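Local coordinates for hypothetical protein (Bacteroides caccae, PDB 4M8R) that is of unknown function but belongs to the DUF4784 family, pairing an N-terminal Ig-like domain with a WD40-like beta-propeller domain, at residues A[152-157]-A[259-264]; A[189-194]-A[234-239]; A[207-212]-A[220-225]; A[213-218]-A[245-250]. All coordinates share one frame; numbering follows the deposited sequence.

Contact 1 (A[152-157]-A[259-264])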
# COMPACT_ATOMS: atom_id res chain seq x y z
N PHE A 152 -29.21 -1.56 24.44
CA PHE A 152 -27.98 -1.48 23.66
C PHE A 152 -26.83 -1.00 24.53
O PHE A 152 -26.94 0.01 25.21
CB PHE A 152 -28.17 -0.55 22.45
CG PHE A 152 -27.19 -0.76 21.33
CD1 PHE A 152 -26.82 -2.04 20.91
CD2 PHE A 152 -26.68 0.33 20.63
CE1 PHE A 152 -25.93 -2.21 19.86
CE2 PHE A 152 -25.80 0.16 19.57
CZ PHE A 152 -25.43 -1.11 19.19
N ARG A 153 -25.73 -1.74 24.48
CA ARG A 153 -24.71 -1.68 25.52
C ARG A 153 -23.32 -1.84 24.90
O ARG A 153 -23.18 -2.46 23.85
CB ARG A 153 -24.97 -2.84 26.47
CG ARG A 153 -24.41 -2.70 27.86
CD ARG A 153 -25.03 -3.77 28.75
NE ARG A 153 -24.73 -5.12 28.27
CZ ARG A 153 -23.97 -6.02 28.90
NH1 ARG A 153 -23.41 -5.75 30.07
NH2 ARG A 153 -23.78 -7.21 28.35
N SER A 154 -22.30 -1.29 25.56
CA SER A 154 -20.91 -1.48 25.15
C SER A 154 -20.72 -1.01 23.71
O SER A 154 -20.16 -1.71 22.87
CB SER A 154 -20.51 -2.95 25.29
OG SER A 154 -19.12 -3.11 25.14
N VAL A 155 -21.19 0.20 23.44
CA VAL A 155 -21.30 0.69 22.08
C VAL A 155 -19.96 1.17 21.54
O VAL A 155 -19.26 1.96 22.18
CB VAL A 155 -22.34 1.82 22.00
CG1 VAL A 155 -22.47 2.31 20.57
CG2 VAL A 155 -23.68 1.31 22.52
N VAL A 156 -19.61 0.68 20.36
CA VAL A 156 -18.33 0.97 19.72
C VAL A 156 -18.52 1.15 18.22
O VAL A 156 -19.58 0.83 17.68
CB VAL A 156 -17.31 -0.16 19.95
CG1 VAL A 156 -17.01 -0.31 21.43
CG2 VAL A 156 -17.82 -1.48 19.38
N ASN A 157 -17.48 1.63 17.56
CA ASN A 157 -17.51 1.84 16.12
C ASN A 157 -16.36 1.12 15.45
O ASN A 157 -15.24 1.12 15.96
CB ASN A 157 -17.41 3.33 15.81
CG ASN A 157 -17.14 3.60 14.33
OD1 ASN A 157 -16.05 4.06 13.97
ND2 ASN A 157 -18.12 3.33 13.47
N ASP A 259 -20.30 -4.50 30.22
CA ASP A 259 -20.72 -3.11 30.39
C ASP A 259 -19.78 -2.17 29.63
O ASP A 259 -20.20 -1.11 29.16
CB ASP A 259 -20.79 -2.74 31.87
CG ASP A 259 -21.92 -3.45 32.58
OD1 ASP A 259 -23.04 -3.46 32.03
OD2 ASP A 259 -21.69 -3.99 33.69
N TYR A 260 -18.51 -2.56 29.53
CA TYR A 260 -17.53 -1.82 28.76
C TYR A 260 -16.78 -2.73 27.81
O TYR A 260 -16.57 -3.91 28.10
CB TYR A 260 -16.54 -1.12 29.70
CG TYR A 260 -17.21 -0.09 30.59
CD1 TYR A 260 -17.48 1.19 30.11
CD2 TYR A 260 -17.58 -0.41 31.89
CE1 TYR A 260 -18.11 2.13 30.91
CE2 TYR A 260 -18.21 0.52 32.70
CZ TYR A 260 -18.46 1.79 32.21
OH TYR A 260 -19.08 2.72 33.01
N PRO A 261 -16.37 -2.20 26.65
CA PRO A 261 -15.61 -3.02 25.71
C PRO A 261 -14.24 -3.43 26.26
O PRO A 261 -13.58 -2.65 26.94
CB PRO A 261 -15.45 -2.12 24.48
CG PRO A 261 -15.80 -0.74 24.91
CD PRO A 261 -16.71 -0.87 26.10
N GLY A 262 -13.85 -4.66 25.96
CA GLY A 262 -12.50 -5.10 26.24
C GLY A 262 -11.54 -4.47 25.25
O GLY A 262 -11.95 -3.90 24.23
N VAL A 263 -10.25 -4.55 25.55
CA VAL A 263 -9.23 -3.92 24.73
C VAL A 263 -8.07 -4.87 24.50
O VAL A 263 -7.55 -5.46 25.43
CB VAL A 263 -8.71 -2.63 25.41
CG1 VAL A 263 -7.45 -2.12 24.74
CG2 VAL A 263 -9.79 -1.56 25.39
N PHE A 264 -7.68 -5.01 23.24
CA PHE A 264 -6.49 -5.79 22.88
C PHE A 264 -5.24 -5.01 23.25
O PHE A 264 -5.09 -3.85 22.87
CB PHE A 264 -6.43 -6.05 21.37
CG PHE A 264 -7.27 -7.21 20.90
CD1 PHE A 264 -6.90 -8.51 21.18
CD2 PHE A 264 -8.42 -7.00 20.14
CE1 PHE A 264 -7.66 -9.58 20.74
CE2 PHE A 264 -9.19 -8.06 19.70
CZ PHE A 264 -8.81 -9.36 20.01

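Contact 2 (A[189-194]-A[234-239]). With PO4 (phosphate ion), chain E; PO4 (phosphate ion), chain D.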
# COMPACT_ATOMS: atom_id res chain seq x y z
N LEU A 189 -24.88 -9.73 14.14
CA LEU A 189 -23.50 -9.99 13.74
C LEU A 189 -23.05 -11.43 13.95
O LEU A 189 -22.09 -11.87 13.33
CB LEU A 189 -22.55 -9.02 14.45
CG LEU A 189 -22.70 -7.55 14.05
CD1 LEU A 189 -21.77 -6.67 14.87
CD2 LEU A 189 -22.44 -7.35 12.56
N SER A 190 -23.73 -12.16 14.83
CA SER A 190 -23.38 -13.56 15.09
C SER A 190 -24.39 -14.49 14.43
O SER A 190 -25.58 -14.21 14.41
CB SER A 190 -23.30 -13.84 16.58
OG SER A 190 -22.14 -13.26 17.15
N PHE A 191 -23.89 -15.59 13.89
CA PHE A 191 -24.75 -16.58 13.27
C PHE A 191 -25.52 -17.36 14.33
O PHE A 191 -26.73 -17.50 14.24
CB PHE A 191 -23.96 -17.53 12.37
CG PHE A 191 -24.82 -18.41 11.53
CD1 PHE A 191 -25.44 -17.91 10.40
CD2 PHE A 191 -25.06 -19.73 11.89
CE1 PHE A 191 -26.26 -18.72 9.63
CE2 PHE A 191 -25.87 -20.54 11.13
CZ PHE A 191 -26.48 -20.04 10.00
N TYR A 192 -24.81 -17.88 15.32
CA TYR A 192 -25.44 -18.65 16.39
C TYR A 192 -25.84 -17.75 17.56
O TYR A 192 -25.32 -16.66 17.73
CB TYR A 192 -24.53 -19.77 16.88
CG TYR A 192 -24.30 -20.89 15.88
CD1 TYR A 192 -25.37 -21.65 15.40
CD2 TYR A 192 -23.02 -21.19 15.42
CE1 TYR A 192 -25.16 -22.67 14.48
CE2 TYR A 192 -22.81 -22.21 14.51
CZ TYR A 192 -23.88 -22.95 14.04
OH TYR A 192 -23.64 -23.95 13.14
N ASP A 193 -26.78 -18.25 18.36
CA ASP A 193 -27.28 -17.54 19.53
C ASP A 193 -26.46 -17.90 20.76
O ASP A 193 -26.96 -18.53 21.69
CB ASP A 193 -28.76 -17.88 19.75
CG ASP A 193 -29.64 -17.43 18.59
OD1 ASP A 193 -29.75 -16.21 18.36
OD2 ASP A 193 -30.22 -18.30 17.91
N TYR A 194 -25.19 -17.50 20.76
CA TYR A 194 -24.30 -17.77 21.88
C TYR A 194 -24.17 -16.51 22.72
O TYR A 194 -24.05 -15.41 22.18
CB TYR A 194 -22.92 -18.23 21.39
CG TYR A 194 -22.89 -19.55 20.62
CD1 TYR A 194 -23.84 -20.55 20.86
CD2 TYR A 194 -21.89 -19.82 19.68
CE1 TYR A 194 -23.81 -21.76 20.17
CE2 TYR A 194 -21.85 -21.03 18.99
CZ TYR A 194 -22.81 -21.99 19.24
OH TYR A 194 -22.80 -23.20 18.57
N LYS A 234 -25.92 -10.32 3.90
CA LYS A 234 -25.19 -11.26 4.76
C LYS A 234 -24.28 -10.53 5.76
O LYS A 234 -23.28 -9.92 5.37
CB LYS A 234 -24.39 -12.24 3.87
CG LYS A 234 -23.12 -12.86 4.47
CD LYS A 234 -23.35 -13.78 5.66
CE LYS A 234 -22.03 -14.21 6.30
NZ LYS A 234 -21.05 -14.81 5.36
N THR A 235 -24.65 -10.59 7.04
CA THR A 235 -23.92 -9.91 8.12
C THR A 235 -23.51 -10.81 9.29
O THR A 235 -22.53 -10.52 9.98
CB THR A 235 -24.75 -8.75 8.71
OG1 THR A 235 -25.92 -9.27 9.36
CG2 THR A 235 -25.16 -7.79 7.63
N ARG A 236 -24.25 -11.89 9.53
CA ARG A 236 -23.94 -12.80 10.62
C ARG A 236 -22.69 -13.62 10.30
O ARG A 236 -22.61 -14.22 9.24
CB ARG A 236 -25.10 -13.76 10.87
CG ARG A 236 -26.40 -13.10 11.30
CD ARG A 236 -27.52 -14.13 11.42
NE ARG A 236 -28.84 -13.49 11.40
CZ ARG A 236 -29.70 -13.42 12.42
NH1 ARG A 236 -29.43 -13.97 13.60
NH2 ARG A 236 -30.86 -12.79 12.24
N SER A 237 -21.74 -13.64 11.23
CA SER A 237 -20.49 -14.38 11.06
C SER A 237 -20.44 -15.51 12.06
O SER A 237 -21.09 -15.46 13.10
CB SER A 237 -19.28 -13.47 11.31
OG SER A 237 -19.26 -12.36 10.43
N ASN A 238 -19.63 -16.52 11.75
CA ASN A 238 -19.28 -17.56 12.70
C ASN A 238 -17.80 -17.90 12.59
O ASN A 238 -17.43 -18.94 12.03
CB ASN A 238 -20.14 -18.80 12.48
CG ASN A 238 -19.90 -19.85 13.55
OD1 ASN A 238 -19.82 -19.52 14.73
ND2 ASN A 238 -19.76 -21.11 13.14
N PHE A 239 -16.97 -17.02 13.15
CA PHE A 239 -15.51 -17.13 13.01
C PHE A 239 -14.78 -17.21 14.36
O PHE A 239 -14.11 -16.26 14.76
CB PHE A 239 -14.98 -15.95 12.21
CG PHE A 239 -15.31 -15.99 10.74
CD1 PHE A 239 -14.99 -17.09 9.97
CD2 PHE A 239 -15.89 -14.90 10.12
CE1 PHE A 239 -15.27 -17.12 8.62
CE2 PHE A 239 -16.18 -14.92 8.77
CZ PHE A 239 -15.86 -16.03 8.02
P PO4 E . -27.57 -13.34 7.45
O1 PO4 E . -28.11 -12.69 6.20
O2 PO4 E . -26.23 -12.73 7.79
O3 PO4 E . -28.54 -13.09 8.58
O4 PO4 E . -27.40 -14.83 7.22
P PO4 D . -18.53 -24.36 15.38
O1 PO4 D . -19.59 -23.63 14.59
O2 PO4 D . -17.21 -24.36 14.65
O3 PO4 D . -18.32 -23.70 16.73
O4 PO4 D . -19.01 -25.78 15.56
O HOH W 1 -20.17 -15.09 16.24
O HOH W 2 -21.78 -17.48 15.75

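Contact 3 (A[207-212]-A[220-225])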
# COMPACT_ATOMS: atom_id res chain seq x y z
N ILE A 207 -13.71 -5.95 14.99
CA ILE A 207 -14.35 -6.03 16.30
C ILE A 207 -14.44 -7.51 16.64
O ILE A 207 -14.98 -8.30 15.86
CB ILE A 207 -15.79 -5.47 16.30
CG1 ILE A 207 -15.85 -4.06 15.71
CG2 ILE A 207 -16.35 -5.48 17.72
CD1 ILE A 207 -15.12 -3.01 16.50
N ALA A 208 -13.91 -7.87 17.80
CA ALA A 208 -13.98 -9.25 18.27
C ALA A 208 -15.05 -9.37 19.34
O ALA A 208 -15.58 -8.38 19.81
CB ALA A 208 -12.63 -9.69 18.82
N ALA A 209 -15.37 -10.60 19.70
CA ALA A 209 -16.28 -10.85 20.81
C ALA A 209 -15.93 -12.15 21.50
O ALA A 209 -15.54 -13.12 20.85
CB ALA A 209 -17.72 -10.88 20.32
N ILE A 210 -16.05 -12.17 22.83
CA ILE A 210 -15.86 -13.38 23.60
C ILE A 210 -17.25 -14.00 23.78
O ILE A 210 -18.14 -13.39 24.37
CB ILE A 210 -15.20 -13.08 24.96
CG1 ILE A 210 -13.82 -12.44 24.74
CG2 ILE A 210 -15.05 -14.36 25.77
CD1 ILE A 210 -13.23 -11.78 25.97
N GLN A 211 -17.43 -15.20 23.24
CA GLN A 211 -18.74 -15.84 23.21
C GLN A 211 -18.67 -17.29 23.63
O GLN A 211 -17.63 -17.93 23.49
CB GLN A 211 -19.34 -15.76 21.81
CG GLN A 211 -19.53 -14.35 21.29
CD GLN A 211 -20.21 -14.34 19.94
OE1 GLN A 211 -19.68 -14.89 18.97
NE2 GLN A 211 -21.37 -13.71 19.86
N GLN A 212 -19.79 -17.80 24.12
CA GLN A 212 -19.88 -19.15 24.65
C GLN A 212 -20.07 -20.16 23.52
O GLN A 212 -21.20 -20.47 23.14
CB GLN A 212 -21.03 -19.25 25.65
CG GLN A 212 -21.11 -20.58 26.36
CD GLN A 212 -22.01 -20.52 27.58
OE1 GLN A 212 -23.12 -19.99 27.52
NE2 GLN A 212 -21.52 -21.04 28.70
N TYR A 220 -14.13 -14.60 19.00
CA TYR A 220 -14.74 -14.57 17.67
C TYR A 220 -14.48 -13.24 16.98
O TYR A 220 -14.35 -12.21 17.64
CB TYR A 220 -16.26 -14.71 17.78
CG TYR A 220 -16.79 -16.09 18.08
CD1 TYR A 220 -16.67 -16.65 19.34
CD2 TYR A 220 -17.45 -16.83 17.09
CE1 TYR A 220 -17.18 -17.91 19.62
CE2 TYR A 220 -17.96 -18.09 17.36
CZ TYR A 220 -17.83 -18.62 18.62
OH TYR A 220 -18.33 -19.87 18.87
N ASN A 221 -14.45 -13.28 15.66
CA ASN A 221 -14.51 -12.07 14.85
C ASN A 221 -15.95 -11.86 14.43
O ASN A 221 -16.50 -12.68 13.70
CB ASN A 221 -13.63 -12.19 13.62
CG ASN A 221 -13.57 -10.91 12.82
OD1 ASN A 221 -14.59 -10.24 12.63
ND2 ASN A 221 -12.38 -10.55 12.36
N VAL A 222 -16.56 -10.77 14.87
CA VAL A 222 -17.98 -10.52 14.60
C VAL A 222 -18.21 -9.34 13.69
O VAL A 222 -19.35 -8.95 13.47
CB VAL A 222 -18.78 -10.34 15.91
CG1 VAL A 222 -18.69 -11.60 16.75
CG2 VAL A 222 -18.31 -9.14 16.71
N SER A 223 -17.14 -8.76 13.15
CA SER A 223 -17.28 -7.64 12.22
C SER A 223 -16.99 -8.03 10.76
O SER A 223 -17.24 -7.24 9.86
CB SER A 223 -16.38 -6.48 12.64
OG SER A 223 -15.01 -6.84 12.59
N ALA A 224 -16.49 -9.25 10.54
CA ALA A 224 -16.15 -9.71 9.18
C ALA A 224 -17.30 -9.58 8.16
O ALA A 224 -17.04 -9.31 6.99
CB ALA A 224 -15.66 -11.14 9.22
N GLY A 225 -18.54 -9.75 8.61
CA GLY A 225 -19.72 -9.56 7.76
C GLY A 225 -19.95 -8.13 7.30
O GLY A 225 -20.58 -7.89 6.28

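Contact 4 (A[213-218]-A[245-250]). With PO4 (phosphate ion), chain D; PO4 (phosphate ion), chain C.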
# COMPACT_ATOMS: atom_id res chain seq x y z
N ARG A 213 -18.96 -20.66 22.99
CA ARG A 213 -18.97 -21.61 21.88
C ARG A 213 -19.55 -22.97 22.27
O ARG A 213 -20.09 -23.69 21.43
CB ARG A 213 -17.55 -21.79 21.32
CG ARG A 213 -17.46 -22.61 20.04
CD ARG A 213 -16.05 -22.57 19.48
NE ARG A 213 -15.96 -23.26 18.20
CZ ARG A 213 -14.83 -23.49 17.53
NH1 ARG A 213 -13.66 -23.09 18.02
NH2 ARG A 213 -14.87 -24.13 16.37
N GLY A 214 -19.43 -23.32 23.56
CA GLY A 214 -20.00 -24.56 24.08
C GLY A 214 -20.00 -24.58 25.59
O GLY A 214 -20.70 -23.79 26.23
N LYS A 215 -19.21 -25.47 26.17
CA LYS A 215 -19.01 -25.51 27.62
C LYS A 215 -18.32 -24.23 28.11
O LYS A 215 -18.62 -23.74 29.20
CB LYS A 215 -18.19 -26.74 28.02
CG LYS A 215 -16.74 -26.72 27.54
CD LYS A 215 -16.12 -28.11 27.52
CE LYS A 215 -14.76 -28.10 26.82
NZ LYS A 215 -14.85 -27.71 25.38
N GLY A 216 -17.42 -23.69 27.29
CA GLY A 216 -16.65 -22.49 27.64
C GLY A 216 -16.67 -21.41 26.58
O GLY A 216 -17.44 -21.47 25.61
N TYR A 217 -15.79 -20.43 26.76
CA TYR A 217 -15.78 -19.22 25.94
C TYR A 217 -14.63 -19.20 24.94
O TYR A 217 -13.52 -19.63 25.25
CB TYR A 217 -15.72 -17.99 26.85
CG TYR A 217 -16.99 -17.80 27.64
CD1 TYR A 217 -18.07 -17.11 27.10
CD2 TYR A 217 -17.12 -18.33 28.92
CE1 TYR A 217 -19.24 -16.94 27.81
CE2 TYR A 217 -18.30 -18.16 29.64
CZ TYR A 217 -19.35 -17.47 29.08
OH TYR A 217 -20.52 -17.29 29.77
N SER A 218 -14.93 -18.71 23.74
CA SER A 218 -13.94 -18.56 22.67
C SER A 218 -13.95 -17.15 22.13
O SER A 218 -14.90 -16.40 22.35
CB SER A 218 -14.23 -19.53 21.53
OG SER A 218 -14.02 -20.87 21.92
N GLN A 245 -11.59 -23.77 24.43
CA GLN A 245 -12.58 -22.99 25.15
C GLN A 245 -12.15 -22.90 26.60
O GLN A 245 -11.55 -23.84 27.13
CB GLN A 245 -13.96 -23.65 25.07
CG GLN A 245 -14.51 -23.73 23.66
CD GLN A 245 -15.81 -24.50 23.58
OE1 GLN A 245 -16.60 -24.53 24.52
NE2 GLN A 245 -16.05 -25.13 22.43
N PHE A 246 -12.45 -21.78 27.24
CA PHE A 246 -12.11 -21.59 28.65
C PHE A 246 -13.31 -21.17 29.48
O PHE A 246 -14.12 -20.35 29.06
CB PHE A 246 -10.98 -20.56 28.78
CG PHE A 246 -9.69 -21.01 28.18
CD1 PHE A 246 -8.90 -21.95 28.83
CD2 PHE A 246 -9.27 -20.52 26.95
CE1 PHE A 246 -7.71 -22.39 28.27
CE2 PHE A 246 -8.08 -20.94 26.39
CZ PHE A 246 -7.30 -21.88 27.05
N GLU A 247 -13.41 -21.77 30.67
CA GLU A 247 -14.41 -21.38 31.66
C GLU A 247 -13.96 -20.12 32.37
O GLU A 247 -12.76 -19.80 32.41
CB GLU A 247 -14.64 -22.48 32.70
CG GLU A 247 -15.91 -23.29 32.52
CD GLU A 247 -15.73 -24.49 31.62
OE1 GLU A 247 -15.63 -24.29 30.39
OE2 GLU A 247 -15.69 -25.63 32.15
N LEU A 248 -14.93 -19.40 32.93
CA LEU A 248 -14.64 -18.27 33.81
C LEU A 248 -14.06 -18.79 35.12
O LEU A 248 -14.33 -19.93 35.51
CB LEU A 248 -15.92 -17.49 34.10
CG LEU A 248 -16.56 -16.77 32.92
CD1 LEU A 248 -17.97 -16.33 33.26
CD2 LEU A 248 -15.70 -15.58 32.51
N PRO A 249 -13.25 -17.96 35.81
CA PRO A 249 -12.74 -18.39 37.11
C PRO A 249 -13.87 -18.56 38.13
O PRO A 249 -14.94 -17.97 37.96
CB PRO A 249 -11.80 -17.26 37.53
CG PRO A 249 -11.60 -16.40 36.32
CD PRO A 249 -12.82 -16.59 35.47
N GLU A 250 -13.63 -19.37 39.17
CA GLU A 250 -14.64 -19.62 40.20
C GLU A 250 -15.23 -18.33 40.75
O GLU A 250 -14.50 -17.37 41.02
CB GLU A 250 -14.05 -20.44 41.35
CG GLU A 250 -14.05 -21.94 41.12
CD GLU A 250 -13.75 -22.71 42.39
OE1 GLU A 250 -13.13 -22.14 43.31
OE2 GLU A 250 -14.15 -23.90 42.47
P PO4 D . -18.53 -24.36 15.38
O1 PO4 D . -19.59 -23.63 14.59
O2 PO4 D . -17.21 -24.36 14.65
O3 PO4 D . -18.32 -23.70 16.73
O4 PO4 D . -19.01 -25.78 15.56
P PO4 C . -11.63 -25.26 15.16
O1 PO4 C . -12.74 -25.82 14.30
O2 PO4 C . -10.31 -25.35 14.42
O3 PO4 C . -11.90 -23.82 15.48
O4 PO4 C . -11.57 -26.01 16.46

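Contact 1 (A[152-157]-A[259-264])
Arg153 reaches out from strand 153-156 to Asp259 and makes a salt bridge, its NH1 lying 3.0 Å from OD1 of Asp259. CG leaves anti to the backbone N (chi1 -157°) and the chain bends at chi3, which brings the guanidinium edge to the carboxylate. The two planes stand nearly perpendicular, 83° apart: OD1 lies in the guanidinium plane, whereas NH1 meets that oxygen from above the carboxylate plane. NH1 also bonds to the carbonyl of Phe257, and NH2 to Gln174, so the arginine ties the loop before strand 262-264 to strand 173-180. At Ser154, where the chain turns a corner, OG rests against the proline ring, 3.4 Å from CD of Pro261; the backbone N of Pro261 carries no hydrogen to offer it. Val156 points at the same ring, its CG1 3.7 Å from CG of Pro261, and both pack on Ile201 of strand 196-201. The contact joins the outermost strand of one four-stranded antiparallel sheet to the entry of strand 262-264 in the next sheet of the WD40-like domain. Its chemistry is divided: one charged bond, met off the carboxylate plane, beside an apolar contact of the buried Val156 with the proline ring.

Contact 2 (A[189-194]-A[234-239])
Ser237 makes both backbone hydrogen bonds of this contact and so spans Ser190: its N gives to O of Leu189 (2.8 Å), and its O accepts from N of Phe191 (2.9 Å). Arg236 lays its aliphatic part along this bridge, with CG 3.4 Å from O of Ser190 and CB at the edge of the Phe191 ring. On the other flank, the amide of Asn238 stands almost perpendicular to the Tyr192 ring, with ND2 3.5 Å from CE2 at the ring edge. CG of Asn238 is anti to the backbone N (chi1 -174°), which swings the amide toward Tyr192. A water lies between OD1 of Asn238 and N of Tyr192, accepting from the latter, while ND2 binds O1 of the chain D phosphate (2.9 Å) and also Glu91 of the second subunit. Replacing Asn238 by an alanine removes the amide, and the phosphate oxygen and Glu91 would probably lose this N-H donor, and the water a neighbour. The chain E phosphate is gripped by three N-H groups: the backbone N atoms of Thr235 and Arg236 converge on O2, and NE of Arg236 reaches O3 at 2.9 Å. Farther out, Phe93 of the second subunit meets Phe191 edge-to-face. The arrangement is a single beta bridge between two loops of the WD40-like domain, set at a subunit interface beside anions probably taken from the crystallisation liquor.

Contact 3 (A[207-212]-A[220-225])
Ala209 and Tyr220 form an antiparallel hydrogen-bonded pair, the N of each giving to the O of the other at 2.8 Å. Beside this pair the packing is close. Gln211 crosses the Tyr220 ring at about a right angle and sets OE1 over one face, 3.3 Å from CG of Tyr220 and displaced toward the rim, with the amide and ring planes 83° apart. NE2 of Gln211 is held by Ser190 and Thr196, which probably fixes the rotation of the amide, with its oxygen above the ring. On the same face of the sheet, Ala209 CB touches CG1 of Val222 at 3.8 Å. Toward the other end the strand pairing gives way to a turn. The side chains of Ile207 and Val222 only graze each other, CG2 of Ile207 lying 4.3 Å from CG2 of Val222, while CB of Ile207 still meets CB of Ser223 at 3.8 Å. Polar groups carry much of the link here. Val222 N bonds to O of Ile207, and Ser223 OG accepts a nearly straight bond from N of Ile207 (2.9 Å, 172°). With OG between the backbone N and the carbonyl carbon (chi1 64°), Ser223 turns its hydroxyl toward the N-H of Ile207. Asn221 OD1 receives the N-H groups of both Ser223 and Ala224. This looser end is still buried, and Tyr61 of the second subunit packs on Asn221. The whole is a beta hairpin of strands 208-212 and 217-221 in the WD40-like domain, its second strand leaving through an Asx turn.

Contact 4 (A[213-218]-A[245-250])
With CG of Gln245 anti to the carbonyl carbon (chi1 -63°) and the chain extended beyond it, the amide reaches into the turn of the 208-212/217-221 beta hairpin. There OE1 accepts from N of Gly216 at 3.0 Å. Tyr217 and Phe246 form an antiparallel hydrogen-bonded pair: N of Tyr217 gives to O of Phe246 (2.8 Å), and N of Phe246 returns a bond to O of Tyr217. Gly216 sits where a beta carbon would come too close to Glu247 OE1 and Phe246 O. The Tyr217 ring presents its edge to O of Phe246 and brings CE2 to 4.0 Å from CG of Leu248. Arg213, extended from CG to NE, crosses the Gln245 side chain at about a right angle, CG 3.7 Å from NE2 of Gln245, though guanidinium and amide planes are only 22° apart. Its NE bonds O3 of the chain D phosphate at 2.8 Å, and NH1 and NH2 both bond O3 of the chain C phosphate. A leucine in place of Arg213 would probably cost both phosphates the N-H groups of this guanidinium. Arg49 and Arg89 of the second subunit also bind these anions. NH2 of Arg213 further bonds O2 of the chain D phosphate at 2.9 Å.

How the contacts relate
All four contacts lie in the WD40-like domain. Contacts 3 and 4 share strand 217-221, their centres about 15 Å apart, and are joined by the bond from Ser218 N to Gln211 O (2.8 Å). Contact 2 lies beside contact 3, about 8 Å between centres, tied to it by Ser190 with Gln211 and probably by a bond between Asn221 N and Phe239 O (3.1 Å). Contact 1 meets contact 3 where Phe264 CE2 packs on Ala208 CB (3.9 Å), but stays about 8 Å from contact 2 and about 10 Å from contact 4 at nearest atoms. The chain D phosphate joins contacts 2 and 4, bound by Asn238 and Arg213 with Arg89 and Lys105 of the second subunit.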